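Local coordinates for putative lipoprotein (Bacteroides fragilis, PDB 3QNK) that probably captures glycans at the bacterial outer membrane, as a lipoprotein of the SusD family, at residues B[26-31]-B[238-243]; B[22-27]-B[176-181]; B[242-247]-B[251-256]; B[188-193]-B[387-392]. One frame throughout, in Å; residues are numbered along the deposited sequence.

How the contacts relate
Contacts 1 and 3 both use strand 238-244, contact 4 reaches the same sheet, and contact 2 touches the strand through contact 1. Contacts 1 and 2 share helix 17-29; their centres lie about 7 Å apart, bridged by a probable hydrogen bond between Ala179 N and Tyr28 OH (2.8 Å), the amide donating. Contacts 1 and 3 share Val242 and Gln243, their centres about 14 Å apart. Contact 4 meets contact 1 where strand 389-390 pairs with 238-244, Ile239 N lying 2.8 Å from Leu389 O; Val242 also packs on Ile388. The side chains of Ile31 and Ile388 each come within about 4 Å of an acetate ion, probably from the crystallisation liquor.

Contact 1 (B[26-31]-B[238-243]); sequences DLYSEI and IIFDVQ
Ile31 and Phe240 form the centre of an apolar contact between the turn after helix 17-29, where Ile31 lies, and strand 238-244, the middle strand of a small antiparallel sheet. The two side chains approach from opposite directions. The methyl CD1 of Ile31 meets the rim of the phenyl ring, 3.8 Å from Phe240 CZ and in the plane of the ring, so neither face is used here. Phe240 reaches this position with CG anti to the backbone N (chi1 -168°). Val242 CG1 lies 4.1 Å from both Ile31 CG2 and Ile31 CD1, while CD1 alone also meets the phenyl edge; one isoleucine thus covers two residues of the strand.

The aromatic part is an edge contact. Tyr28 CE1 comes to 4.2 Å from Phe240 CE1, each atom near the plane of the other ring, so the rings meet rim to rim and do not stack. The phenyl ring has an edge-to-face partner in Phe113, outside the two segments.

The polar groups find their partners beside the patch. Ile31 N bonds to Tyr28 O at 3.0 Å and ties together the two residues that face the strand. Opposite Leu389 of the neighbouring strand, Ile239 and Phe240 form a classic beta bulge, at the corner from which the phenyl group projects.

Between the segments themselves the chemistry is purely hydrophobic, methyl groups and ring edges without any polar bond, and the hydroxyl of Tyr28 is satisfied elsewhere, by Glu110 and the amide of Ala179.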
loop_
_atom_site.group_PDB
_atom_site.type_symbol
_atom_site.label_atom_id
_atom_site.label_comp_id
_atom_site.label_asym_id
_atom_site.label_seq_id
_atom_site.Cartn_x
_atom_site.Cartn_y
_atom_site.Cartn_z
ATOM N N ASP B 26 -7.475 2.279 16.696
ATOM C CA ASP B 26 -6.646 2.232 15.492
ATOM C C ASP B 26 -6.547 0.805 14.980
ATOM O O ASP B 26 -6.556 0.591 13.764
ATOM C CB ASP B 26 -5.259 2.811 15.772
ATOM C CG ASP B 26 -4.369 2.935 14.552
ATOM O OD1 ASP B 26 -4.802 3.570 13.570
ATOM O OD2 ASP B 26 -3.205 2.450 14.607
ATOM N N LEU B 27 -6.474 -0.177 15.907
ATOM C CA LEU B 27 -6.391 -1.592 15.546
ATOM C C LEU B 27 -7.708 -2.049 14.929
ATOM O O LEU B 27 -7.693 -2.801 13.955
ATOM C CB LEU B 27 -6.004 -2.475 16.743
ATOM C CG LEU B 27 -4.614 -2.275 17.326
ATOM C CD1 LEU B 27 -4.474 -2.991 18.648
ATOM C CD2 LEU B 27 -3.565 -2.781 16.403
ATOM N N TYR B 28 -8.835 -1.561 15.446
ATOM C CA TYR B 28 -10.138 -1.875 14.859
ATOM C C TYR B 28 -10.239 -1.240 13.476
ATOM O O TYR B 28 -10.789 -1.851 12.562
ATOM C CB TYR B 28 -11.292 -1.378 15.746
ATOM C CG TYR B 28 -11.706 -2.322 16.853
ATOM C CD1 TYR B 28 -12.538 -3.415 16.592
ATOM C CD2 TYR B 28 -11.352 -2.072 18.180
ATOM C CE1 TYR B 28 -12.963 -4.264 17.620
ATOM C CE2 TYR B 28 -11.753 -2.924 19.211
ATOM C CZ TYR B 28 -12.570 -4.012 18.930
ATOM O OH TYR B 28 -12.966 -4.856 19.948
ATOM N N SER B 29 -9.673 -0.024 13.314
ATOM C CA SER B 29 -9.683 0.714 12.045
ATOM C C SER B 29 -8.871 -0.034 10.963
ATOM O O SER B 29 -9.073 0.201 9.768
ATOM C CB SER B 29 -9.181 2.147 12.244
ATOM O OG SER B 29 -7.885 2.372 11.715
ATOM N N GLU B 30 -8.004 -0.972 11.386
ATOM C CA GLU B 30 -7.210 -1.790 10.478
ATOM C C GLU B 30 -8.046 -2.905 9.849
ATOM O O GLU B 30 -7.547 -3.587 8.960
ATOM C CB GLU B 30 -5.974 -2.371 11.178
ATOM C CG GLU B 30 -4.851 -1.368 11.390
ATOM C CD GLU B 30 -4.232 -0.698 10.180
ATOM O OE1 GLU B 30 -4.338 -1.241 9.056
ATOM O OE2 GLU B 30 -3.610 0.371 10.371
ATOM N N ILE B 31 -9.309 -3.089 10.274
ATOM C CA ILE B 31 -10.176 -4.090 9.653
ATOM C C ILE B 31 -10.503 -3.572 8.249
ATOM O O ILE B 31 -11.019 -2.450 8.106
ATOM C CB ILE B 31 -11.456 -4.397 10.483
ATOM C CG1 ILE B 31 -11.122 -5.007 11.845
ATOM C CG2 ILE B 31 -12.410 -5.308 9.683
ATOM C CD1 ILE B 31 -12.283 -4.910 12.835
ATOM N N ILE B 238 -26.705 -10.168 14.400
ATOM C CA ILE B 238 -25.358 -9.645 14.221
ATOM C C ILE B 238 -24.466 -10.093 15.390
ATOM O O ILE B 238 -24.819 -9.880 16.539
ATOM C CB ILE B 238 -25.373 -8.098 14.054
ATOM C CG1 ILE B 238 -26.149 -7.673 12.787
ATOM C CG2 ILE B 238 -23.950 -7.557 14.010
ATOM C CD1 ILE B 238 -26.575 -6.212 12.749
ATOM N N ILE B 239 -23.332 -10.734 15.089
ATOM C CA ILE B 239 -22.359 -11.149 16.104
ATOM C C ILE B 239 -21.182 -10.158 16.041
ATOM O O ILE B 239 -20.770 -9.656 17.073
ATOM C CB ILE B 239 -21.932 -12.631 15.967
ATOM C CG1 ILE B 239 -23.109 -13.564 16.313
ATOM C CG2 ILE B 239 -20.746 -12.935 16.854
ATOM C CD1 ILE B 239 -22.891 -15.080 16.050
ATOM N N PHE B 240 -20.678 -9.850 14.835
ATOM C CA PHE B 240 -19.600 -8.891 14.601
ATOM C C PHE B 240 -19.779 -8.222 13.253
ATOM O O PHE B 240 -19.962 -8.903 12.242
ATOM C CB PHE B 240 -18.187 -9.538 14.704
ATOM C CG PHE B 240 -17.069 -8.512 14.751
ATOM C CD1 PHE B 240 -16.808 -7.788 15.914
ATOM C CD2 PHE B 240 -16.310 -8.242 13.628
ATOM C CE1 PHE B 240 -15.810 -6.811 15.942
ATOM C CE2 PHE B 240 -15.297 -7.276 13.662
ATOM C CZ PHE B 240 -15.050 -6.574 14.820
ATOM N N ASP B 241 -19.718 -6.885 13.241
ATOM C CA ASP B 241 -19.843 -6.096 12.014
ATOM C C ASP B 241 -18.955 -4.843 12.027
ATOM O O ASP B 241 -18.360 -4.494 13.051
ATOM C CB ASP B 241 -21.310 -5.694 11.749
ATOM C CG ASP B 241 -21.981 -4.777 12.779
ATOM O OD1 ASP B 241 -21.304 -4.375 13.772
ATOM O OD2 ASP B 241 -23.181 -4.473 12.604
ATOM N N VAL B 242 -18.879 -4.188 10.863
ATOM C CA VAL B 242 -18.194 -2.930 10.608
ATOM C C VAL B 242 -19.099 -2.089 9.705
ATOM O O VAL B 242 -19.683 -2.618 8.756
ATOM C CB VAL B 242 -16.744 -3.054 10.043
ATOM C CG1 VAL B 242 -15.767 -3.490 11.117
ATOM C CG2 VAL B 242 -16.670 -3.979 8.860
ATOM N N GLN B 243 -19.261 -0.808 10.028
ATOM C CA GLN B 243 -20.030 0.111 9.189
ATOM C C GLN B 243 -18.997 0.727 8.271
ATOM O O GLN B 243 -18.206 1.566 8.696
ATOM C CB GLN B 243 -20.850 1.137 10.003
ATOM C CG GLN B 243 -21.992 0.511 10.811
ATOM C CD GLN B 243 -21.513 -0.281 12.019
ATOM O OE1 GLN B 243 -20.715 0.195 12.837
ATOM N NE2 GLN B 243 -21.958 -1.523 12.141
#

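Contact 2 (B[22-27]-B[176-181]); sequences YYVNDL and KGRATK
Arg178 reaches from the loop before helix 181-194 to the side of helix 17-29, a loop-on-helix contact in the alpha-alpha superhelix of this SusD-like protein. From CB the chain runs through CG and CD as an extended arm, with CG anti to the carbonyl carbon (chi1 -72°), and these methylenes span the gap without themselves meeting the helix. Outside the two segments the side chain packs on Tyr171. At NE the direction changes: chi4 of -84° turns the guanidinium group across the line of the arm. NH1 then meets Val24 CG1 at 4.2 Å, with the methyl at the edge of the guanidinium, near its plane. The same nitrogen has a long, weak ion pair with Glu110.

Asn25 OD1 stands off both terminal nitrogens, obliquely to the guanidinium, the amide plane turned 40° from it. This is a loose polar approach, too long for a hydrogen bond; the firmer partner of Asn25 is Ile8 of the second subunit, whose carbonyl O accepts from ND2. Further along the loop, Thr180 serves as N-cap of helix 181-194, OG1 accepting from Ala183 N. At the meeting point, Asn25 OD1 lies 4.0 Å from Arg178 NH2 and 4.1 Å from Arg178 NH1.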
loop_
_atom_site.group_PDB
_atom_site.type_symbol
_atom_site.label_atom_id
_atom_site.label_comp_id
_atom_site.label_asym_id
_atom_site.label_seq_id
_atom_site.Cartn_x
_atom_site.Cartn_y
_atom_site.Cartn_z
ATOM N N TYR B 22 -7.353 4.750 22.337
ATOM C CA TYR B 22 -7.207 5.230 20.957
ATOM C C TYR B 22 -6.368 4.249 20.116
ATOM O O TYR B 22 -6.663 4.046 18.936
ATOM C CB TYR B 22 -6.586 6.633 20.914
ATOM C CG TYR B 22 -7.523 7.762 21.295
ATOM C CD1 TYR B 22 -8.907 7.611 21.205
ATOM C CD2 TYR B 22 -7.028 9.001 21.692
ATOM C CE1 TYR B 22 -9.775 8.642 21.577
ATOM C CE2 TYR B 22 -7.885 10.050 22.044
ATOM C CZ TYR B 22 -9.261 9.867 21.988
ATOM O OH TYR B 22 -10.117 10.900 22.330
ATOM N N TYR B 23 -5.353 3.612 20.740
ATOM C CA TYR B 23 -4.512 2.621 20.073
ATOM C C TYR B 23 -5.371 1.439 19.611
ATOM O O TYR B 23 -5.248 1.002 18.462
ATOM C CB TYR B 23 -3.379 2.149 21.013
ATOM C CG TYR B 23 -2.299 1.336 20.332
ATOM C CD1 TYR B 23 -2.515 0.001 19.983
ATOM C CD2 TYR B 23 -1.057 1.894 20.041
ATOM C CE1 TYR B 23 -1.540 -0.739 19.321
ATOM C CE2 TYR B 23 -0.075 1.164 19.375
ATOM C CZ TYR B 23 -0.319 -0.155 19.022
ATOM O OH TYR B 23 0.652 -0.890 18.402
ATOM N N VAL B 24 -6.257 0.935 20.502
ATOM C CA VAL B 24 -7.141 -0.198 20.206
ATOM C C VAL B 24 -8.144 0.222 19.106
ATOM O O VAL B 24 -8.394 -0.567 18.203
ATOM C CB VAL B 24 -7.808 -0.755 21.479
ATOM C CG1 VAL B 24 -8.686 -1.960 21.177
ATOM C CG2 VAL B 24 -6.756 -1.135 22.507
ATOM N N ASN B 25 -8.614 1.491 19.112
ATOM C CA ASN B 25 -9.497 2.009 18.054
ATOM C C ASN B 25 -8.800 1.971 16.705
ATOM O O ASN B 25 -9.435 1.636 15.696
ATOM C CB ASN B 25 -9.947 3.443 18.348
ATOM C CG ASN B 25 -10.919 3.633 19.492
ATOM O OD1 ASN B 25 -11.262 2.710 20.256
ATOM N ND2 ASN B 25 -11.373 4.865 19.637
ATOM N N ASP B 26 -7.475 2.279 16.696
ATOM C CA ASP B 26 -6.646 2.232 15.492
ATOM C C ASP B 26 -6.547 0.805 14.980
ATOM O O ASP B 26 -6.556 0.591 13.764
ATOM C CB ASP B 26 -5.259 2.811 15.772
ATOM C CG ASP B 26 -4.369 2.935 14.552
ATOM O OD1 ASP B 26 -4.802 3.570 13.570
ATOM O OD2 ASP B 26 -3.205 2.450 14.607
ATOM N N LEU B 27 -6.474 -0.177 15.907
ATOM C CA LEU B 27 -6.391 -1.592 15.546
ATOM C C LEU B 27 -7.708 -2.049 14.929
ATOM O O LEU B 27 -7.693 -2.801 13.955
ATOM C CB LEU B 27 -6.004 -2.475 16.743
ATOM C CG LEU B 27 -4.614 -2.275 17.326
ATOM C CD1 LEU B 27 -4.474 -2.991 18.648
ATOM C CD2 LEU B 27 -3.565 -2.781 16.403
ATOM N N LYS B 176 -20.806 -0.320 22.290
ATOM C CA LYS B 176 -21.414 -1.265 21.336
ATOM C C LYS B 176 -20.681 -1.147 19.989
ATOM O O LYS B 176 -20.436 -0.023 19.547
ATOM C CB LYS B 176 -22.923 -1.010 21.189
ATOM N N GLY B 177 -20.276 -2.288 19.410
ATOM C CA GLY B 177 -19.499 -2.373 18.164
ATOM C C GLY B 177 -18.175 -3.134 18.321
ATOM O O GLY B 177 -17.625 -3.685 17.353
ATOM N N ARG B 178 -17.667 -3.179 19.580
ATOM C CA ARG B 178 -16.444 -3.865 20.006
ATOM C C ARG B 178 -16.591 -5.408 19.830
ATOM O O ARG B 178 -17.690 -5.911 19.576
ATOM C CB ARG B 178 -16.133 -3.502 21.489
ATOM C CG ARG B 178 -15.626 -2.066 21.763
ATOM C CD ARG B 178 -14.944 -1.939 23.149
ATOM N NE ARG B 178 -14.520 -0.574 23.519
ATOM C CZ ARG B 178 -13.372 0.018 23.155
ATOM N NH1 ARG B 178 -12.503 -0.616 22.372
ATOM N NH2 ARG B 178 -13.103 1.255 23.553
ATOM N N ALA B 179 -15.493 -6.151 19.968
ATOM C CA ALA B 179 -15.514 -7.609 19.912
ATOM C C ALA B 179 -16.081 -8.185 21.216
ATOM O O ALA B 179 -15.682 -7.777 22.306
ATOM C CB ALA B 179 -14.113 -8.125 19.685
ATOM N N THR B 180 -17.002 -9.140 21.105
ATOM C CA THR B 180 -17.619 -9.810 22.264
ATOM C C THR B 180 -17.093 -11.221 22.418
ATOM O O THR B 180 -16.367 -11.712 21.538
ATOM C CB THR B 180 -19.144 -9.854 22.091
ATOM O OG1 THR B 180 -19.494 -10.401 20.791
ATOM C CG2 THR B 180 -19.785 -8.484 22.320
ATOM N N LYS B 181 -17.486 -11.891 23.515
ATOM C CA LYS B 181 -17.164 -13.285 23.795
ATOM C C LYS B 181 -17.740 -14.134 22.639
ATOM O O LYS B 181 -17.044 -14.983 22.079
ATOM C CB LYS B 181 -17.763 -13.653 25.159
ATOM C CG LYS B 181 -17.315 -14.949 25.807
ATOM C CD LYS B 181 -18.100 -15.135 27.115
ATOM C CE LYS B 181 -17.291 -15.745 28.236
ATOM N NZ LYS B 181 -16.150 -14.884 28.693
#

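Contact 3 (B[242-247]-B[251-256]); sequences VQYKSP and NNMMVC
Ser246 and Asn252 pack closely, Ser246 CB on Asn252 CA (3.7 Å), where the chain leaving strand 238-244 doubles back; their CA atoms are 4.9 Å apart. Ser246 OG presses equally on the preceding residue, 3.5 Å from Asn251 CB. Beside them Tyr244 offers its ring edge to Met253, a selenomethionine: CB of Met253 sits in the ring plane, 3.8 Å from Tyr244 CD2, while SE is 5.5 Å from the ring centroid in an oblique Met-aromatic contact. One face of the ring is covered by Ser246 N.

The loose side is the end of the Asn251 side chain, partly exposed, which leads away to Asp248, the acceptor for its ND2; Arg507 of the second subunit packs on this residue. Nearby, Asn251 O is 3.5 Å from Tyr244 OH, a distant polar neighbour.

Asn252 caps the start of the short, weakly bonded helix that follows. Its OD1 accepts from Val255 N at 3.0 Å, nearly straight at 169° and on a lone pair in the carbonyl plane, with a weak second bond from Met254 N, while ND2 bonds to Phe382 O. Beyond this, Met253 rests on Thr384 and Trp386 of strand 384-387, which pairs with strand 238-244.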
loop_
_atom_site.group_PDB
_atom_site.type_symbol
_atom_site.label_atom_id
_atom_site.label_comp_id
_atom_site.label_asym_id
_atom_site.label_seq_id
_atom_site.Cartn_x
_atom_site.Cartn_y
_atom_site.Cartn_z
ATOM N N VAL B 242 -18.879 -4.188 10.863
ATOM C CA VAL B 242 -18.194 -2.930 10.608
ATOM C C VAL B 242 -19.099 -2.089 9.705
ATOM O O VAL B 242 -19.683 -2.618 8.756
ATOM C CB VAL B 242 -16.744 -3.054 10.043
ATOM C CG1 VAL B 242 -15.767 -3.490 11.117
ATOM C CG2 VAL B 242 -16.670 -3.979 8.860
ATOM N N GLN B 243 -19.261 -0.808 10.028
ATOM C CA GLN B 243 -20.030 0.111 9.189
ATOM C C GLN B 243 -18.997 0.727 8.271
ATOM O O GLN B 243 -18.206 1.566 8.696
ATOM C CB GLN B 243 -20.850 1.137 10.003
ATOM C CG GLN B 243 -21.992 0.511 10.811
ATOM C CD GLN B 243 -21.513 -0.281 12.019
ATOM O OE1 GLN B 243 -20.715 0.195 12.837
ATOM N NE2 GLN B 243 -21.958 -1.523 12.141
ATOM N N TYR B 244 -18.881 0.156 7.066
ATOM C CA TYR B 244 -17.874 0.542 6.087
ATOM C C TYR B 244 -18.363 1.689 5.239
ATOM O O TYR B 244 -19.322 1.540 4.482
ATOM C CB TYR B 244 -17.482 -0.672 5.226
ATOM C CG TYR B 244 -16.468 -0.404 4.129
ATOM C CD1 TYR B 244 -15.187 0.049 4.429
ATOM C CD2 TYR B 244 -16.760 -0.693 2.802
ATOM C CE1 TYR B 244 -14.245 0.272 3.427
ATOM C CE2 TYR B 244 -15.823 -0.486 1.792
ATOM C CZ TYR B 244 -14.565 -0.008 2.109
ATOM O OH TYR B 244 -13.648 0.178 1.105
ATOM N N LYS B 245 -17.720 2.853 5.411
ATOM C CA LYS B 245 -17.995 4.072 4.652
ATOM C C LYS B 245 -16.678 4.488 4.015
ATOM O O LYS B 245 -15.847 5.106 4.686
ATOM C CB LYS B 245 -18.604 5.178 5.539
ATOM N N SER B 246 -16.427 4.008 2.771
ATOM C CA SER B 246 -15.199 4.285 2.013
ATOM C C SER B 246 -15.108 5.775 1.663
ATOM O O SER B 246 -16.147 6.388 1.334
ATOM C CB SER B 246 -15.130 3.446 0.743
ATOM O OG SER B 246 -13.963 3.742 -0.008
ATOM N N PRO B 247 -13.877 6.373 1.733
ATOM C CA PRO B 247 -13.754 7.811 1.395
ATOM C C PRO B 247 -14.186 8.107 -0.061
ATOM O O PRO B 247 -15.078 8.950 -0.276
ATOM C CB PRO B 247 -12.256 8.125 1.630
ATOM C CG PRO B 247 -11.688 6.960 2.368
ATOM C CD PRO B 247 -12.563 5.774 2.084
ATOM N N ASN B 251 -14.242 3.357 -4.542
ATOM C CA ASN B 251 -14.018 2.214 -3.664
ATOM C C ASN B 251 -15.199 1.953 -2.700
ATOM O O ASN B 251 -15.199 0.949 -1.967
ATOM C CB ASN B 251 -12.699 2.388 -2.927
ATOM C CG ASN B 251 -11.536 2.033 -3.837
ATOM O OD1 ASN B 251 -11.420 0.897 -4.348
ATOM N ND2 ASN B 251 -10.695 3.015 -4.128
ATOM N N ASN B 252 -16.237 2.817 -2.789
ATOM C CA ASN B 252 -17.451 2.720 -1.994
ATOM C C ASN B 252 -18.218 1.463 -2.382
ATOM O O ASN B 252 -18.732 1.375 -3.496
ATOM C CB ASN B 252 -18.311 3.975 -2.157
ATOM C CG ASN B 252 -19.563 3.929 -1.335
ATOM O OD1 ASN B 252 -20.574 3.333 -1.727
ATOM N ND2 ASN B 252 -19.499 4.508 -0.156
HETATM N N MSE B 253 -18.303 0.509 -1.443
HETATM C CA MSE B 253 -18.941 -0.797 -1.573
HETATM C C MSE B 253 -20.351 -0.737 -2.197
HETATM O O MSE B 253 -20.677 -1.592 -3.027
HETATM C CB MSE B 253 -18.992 -1.481 -0.216
HETATM C CG MSE B 253 -19.422 -2.907 -0.312
HETATM SE SE MSE B 253 -19.067 -3.914 1.251
HETATM C CE MSE B 253 -18.963 -5.540 0.348
HETATM N N MSE B 254 -21.172 0.263 -1.811
HETATM C CA MSE B 254 -22.530 0.419 -2.331
HETATM C C MSE B 254 -22.534 0.896 -3.784
HETATM O O MSE B 254 -23.202 0.278 -4.607
HETATM C CB MSE B 254 -23.322 1.388 -1.459
HETATM C CG MSE B 254 -24.792 1.440 -1.826
HETATM SE SE MSE B 254 -25.682 3.044 -1.209
HETATM C CE MSE B 254 -27.524 2.656 -1.943
ATOM N N VAL B 255 -21.821 2.006 -4.097
ATOM C CA VAL B 255 -21.782 2.594 -5.439
ATOM C C VAL B 255 -21.150 1.594 -6.419
ATOM O O VAL B 255 -21.682 1.404 -7.507
ATOM C CB VAL B 255 -21.061 3.961 -5.423
ATOM C CG1 VAL B 255 -20.893 4.537 -6.827
ATOM C CG2 VAL B 255 -21.807 4.947 -4.539
ATOM N N CYS B 256 -20.093 0.896 -5.999
ATOM C CA CYS B 256 -19.400 -0.094 -6.807
ATOM C C CYS B 256 -20.275 -1.257 -7.206
ATOM O O CYS B 256 -19.986 -1.866 -8.225
ATOM C CB CYS B 256 -18.170 -0.605 -6.073
ATOM S SG CYS B 256 -16.784 0.548 -6.092
#

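Contact 4 (B[188-193]-B[387-392]); sequences KSRVEL and IILRYA
Arg190, on helix 181-194, reaches the corner at Ile388 and the adjoining Leu389 of strand 389-390, where a classic beta bulge sets both residues opposite Phe240. In the first shell NH2 donates to Ile388 O at 3.0 Å; the oxygen lies at the guanidinium edge, near its plane, but the N-H...O angle of 127° makes the bond weak. Leu389 brings a methyl group to the same nitrogen.

The stronger partner of NH2 is Glu393, on helix 391-405, in a salt bridge that would be expected to settle the group's position. Thus one nitrogen serves both the corner carbonyl and the carboxylate of the helix that follows. A bend at chi3 (-72°) in the arginine chain presents this end.

Further out, Ser189 OG bonds to Asn397 ND2, a second link from helix 181-194 to helix 391-405. Next to Leu389, Arg390 is held by salt bridges to Glu446 and Glu450. Back at the contact, the leucine methyl flanks the charged group from an oblique direction, Leu389 CD2 lying 3.5 Å from Arg190 NH2 and 4.0 Å from Arg190 CZ.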
loop_
_atom_site.group_PDB
_atom_site.type_symbol
_atom_site.label_atom_id
_atom_site.label_comp_id
_atom_site.label_asym_id
_atom_site.label_seq_id
_atom_site.Cartn_x
_atom_site.Cartn_y
_atom_site.Cartn_z
ATOM N N LYS B 188 -13.936 -18.536 16.067
ATOM C CA LYS B 188 -13.289 -19.795 16.426
ATOM C C LYS B 188 -13.916 -20.943 15.649
ATOM O O LYS B 188 -13.181 -21.682 14.989
ATOM C CB LYS B 188 -13.371 -20.043 17.948
ATOM C CG LYS B 188 -12.270 -20.915 18.541
ATOM C CD LYS B 188 -12.158 -20.849 20.069
ATOM C CE LYS B 188 -11.759 -22.190 20.676
ATOM N NZ LYS B 188 -12.930 -23.028 21.112
ATOM N N SER B 189 -15.275 -21.041 15.643
ATOM C CA SER B 189 -16.003 -22.114 14.940
ATOM C C SER B 189 -15.692 -22.126 13.430
ATOM O O SER B 189 -15.541 -23.217 12.876
ATOM C CB SER B 189 -17.511 -22.015 15.174
ATOM O OG SER B 189 -18.145 -20.959 14.468
ATOM N N ARG B 190 -15.569 -20.943 12.766
ATOM C CA ARG B 190 -15.241 -20.892 11.336
ATOM C C ARG B 190 -13.805 -21.329 11.090
ATOM O O ARG B 190 -13.583 -22.166 10.208
ATOM C CB ARG B 190 -15.459 -19.501 10.760
ATOM C CG ARG B 190 -15.433 -19.511 9.243
ATOM C CD ARG B 190 -15.146 -18.135 8.720
ATOM N NE ARG B 190 -16.291 -17.252 8.919
ATOM C CZ ARG B 190 -16.337 -15.980 8.542
ATOM N NH1 ARG B 190 -15.288 -15.416 7.953
ATOM N NH2 ARG B 190 -17.429 -15.258 8.758
ATOM N N VAL B 191 -12.827 -20.772 11.887
ATOM C CA VAL B 191 -11.399 -21.125 11.821
ATOM C C VAL B 191 -11.229 -22.667 12.030
ATOM O O VAL B 191 -10.505 -23.316 11.261
ATOM C CB VAL B 191 -10.566 -20.296 12.822
ATOM C CG1 VAL B 191 -9.105 -20.708 12.797
ATOM C CG2 VAL B 191 -10.676 -18.816 12.509
ATOM N N GLU B 192 -11.955 -23.242 12.999
ATOM C CA GLU B 192 -11.939 -24.674 13.274
ATOM C C GLU B 192 -12.540 -25.477 12.113
ATOM O O GLU B 192 -12.044 -26.555 11.793
ATOM C CB GLU B 192 -12.688 -25.001 14.579
ATOM C CG GLU B 192 -12.001 -24.521 15.856
ATOM C CD GLU B 192 -12.858 -24.463 17.117
ATOM O OE1 GLU B 192 -14.085 -24.249 16.997
ATOM O OE2 GLU B 192 -12.301 -24.606 18.231
ATOM N N LEU B 193 -13.592 -24.949 11.464
ATOM C CA LEU B 193 -14.243 -25.614 10.334
ATOM C C LEU B 193 -13.318 -25.621 9.113
ATOM O O LEU B 193 -13.213 -26.638 8.408
ATOM C CB LEU B 193 -15.585 -24.929 10.009
ATOM C CG LEU B 193 -16.468 -25.578 8.929
ATOM C CD1 LEU B 193 -16.966 -26.956 9.362
ATOM C CD2 LEU B 193 -17.620 -24.691 8.577
ATOM N N ILE B 387 -21.437 -7.245 7.736
ATOM C CA ILE B 387 -21.569 -8.203 8.833
ATOM C C ILE B 387 -20.601 -9.362 8.614
ATOM O O ILE B 387 -20.858 -10.282 7.815
ATOM C CB ILE B 387 -23.020 -8.672 9.028
ATOM C CG1 ILE B 387 -23.948 -7.442 9.148
ATOM C CG2 ILE B 387 -23.101 -9.578 10.249
ATOM C CD1 ILE B 387 -25.433 -7.716 8.963
ATOM N N ILE B 388 -19.486 -9.303 9.339
ATOM C CA ILE B 388 -18.424 -10.304 9.263
ATOM C C ILE B 388 -18.932 -11.599 9.921
ATOM O O ILE B 388 -18.740 -12.660 9.364
ATOM C CB ILE B 388 -17.085 -9.749 9.869
ATOM C CG1 ILE B 388 -16.600 -8.507 9.058
ATOM C CG2 ILE B 388 -15.998 -10.817 9.868
ATOM C CD1 ILE B 388 -15.642 -7.555 9.758
ATOM N N LEU B 389 -19.635 -11.513 11.042
ATOM C CA LEU B 389 -20.161 -12.699 11.703
ATOM C C LEU B 389 -21.653 -12.520 12.075
ATOM O O LEU B 389 -22.013 -11.585 12.803
ATOM C CB LEU B 389 -19.327 -13.053 12.955
ATOM C CG LEU B 389 -17.818 -13.332 12.796
ATOM C CD1 LEU B 389 -17.122 -13.271 14.175
ATOM C CD2 LEU B 389 -17.578 -14.687 12.171
ATOM N N ARG B 390 -22.505 -13.422 11.529
ATOM C CA ARG B 390 -23.956 -13.542 11.740
ATOM C C ARG B 390 -24.296 -14.825 12.499
ATOM O O ARG B 390 -23.639 -15.851 12.281
ATOM C CB ARG B 390 -24.666 -13.625 10.393
ATOM C CG ARG B 390 -25.058 -12.343 9.698
ATOM C CD ARG B 390 -25.355 -12.692 8.232
ATOM N NE ARG B 390 -26.571 -13.484 8.153
ATOM C CZ ARG B 390 -26.951 -14.228 7.130
ATOM N NH1 ARG B 390 -26.214 -14.287 6.033
ATOM N NH2 ARG B 390 -28.088 -14.892 7.180
ATOM N N TYR B 391 -25.387 -14.816 13.279
ATOM C CA TYR B 391 -25.844 -16.002 14.018
ATOM C C TYR B 391 -26.152 -17.207 13.075
ATOM O O TYR B 391 -25.901 -18.346 13.468
ATOM C CB TYR B 391 -27.073 -15.663 14.872
ATOM C CG TYR B 391 -27.429 -16.680 15.939
ATOM C CD1 TYR B 391 -26.438 -17.365 16.640
ATOM C CD2 TYR B 391 -28.753 -16.895 16.306
ATOM C CE1 TYR B 391 -26.760 -18.284 17.636
ATOM C CE2 TYR B 391 -29.086 -17.791 17.323
ATOM C CZ TYR B 391 -28.087 -18.483 17.989
ATOM O OH TYR B 391 -28.410 -19.342 19.008
ATOM N N ALA B 392 -26.627 -16.951 11.826
ATOM C CA ALA B 392 -26.931 -17.992 10.839
ATOM C C ALA B 392 -25.755 -18.956 10.602
ATOM O O ALA B 392 -25.979 -20.152 10.392
ATOM C CB ALA B 392 -27.336 -17.359 9.526
#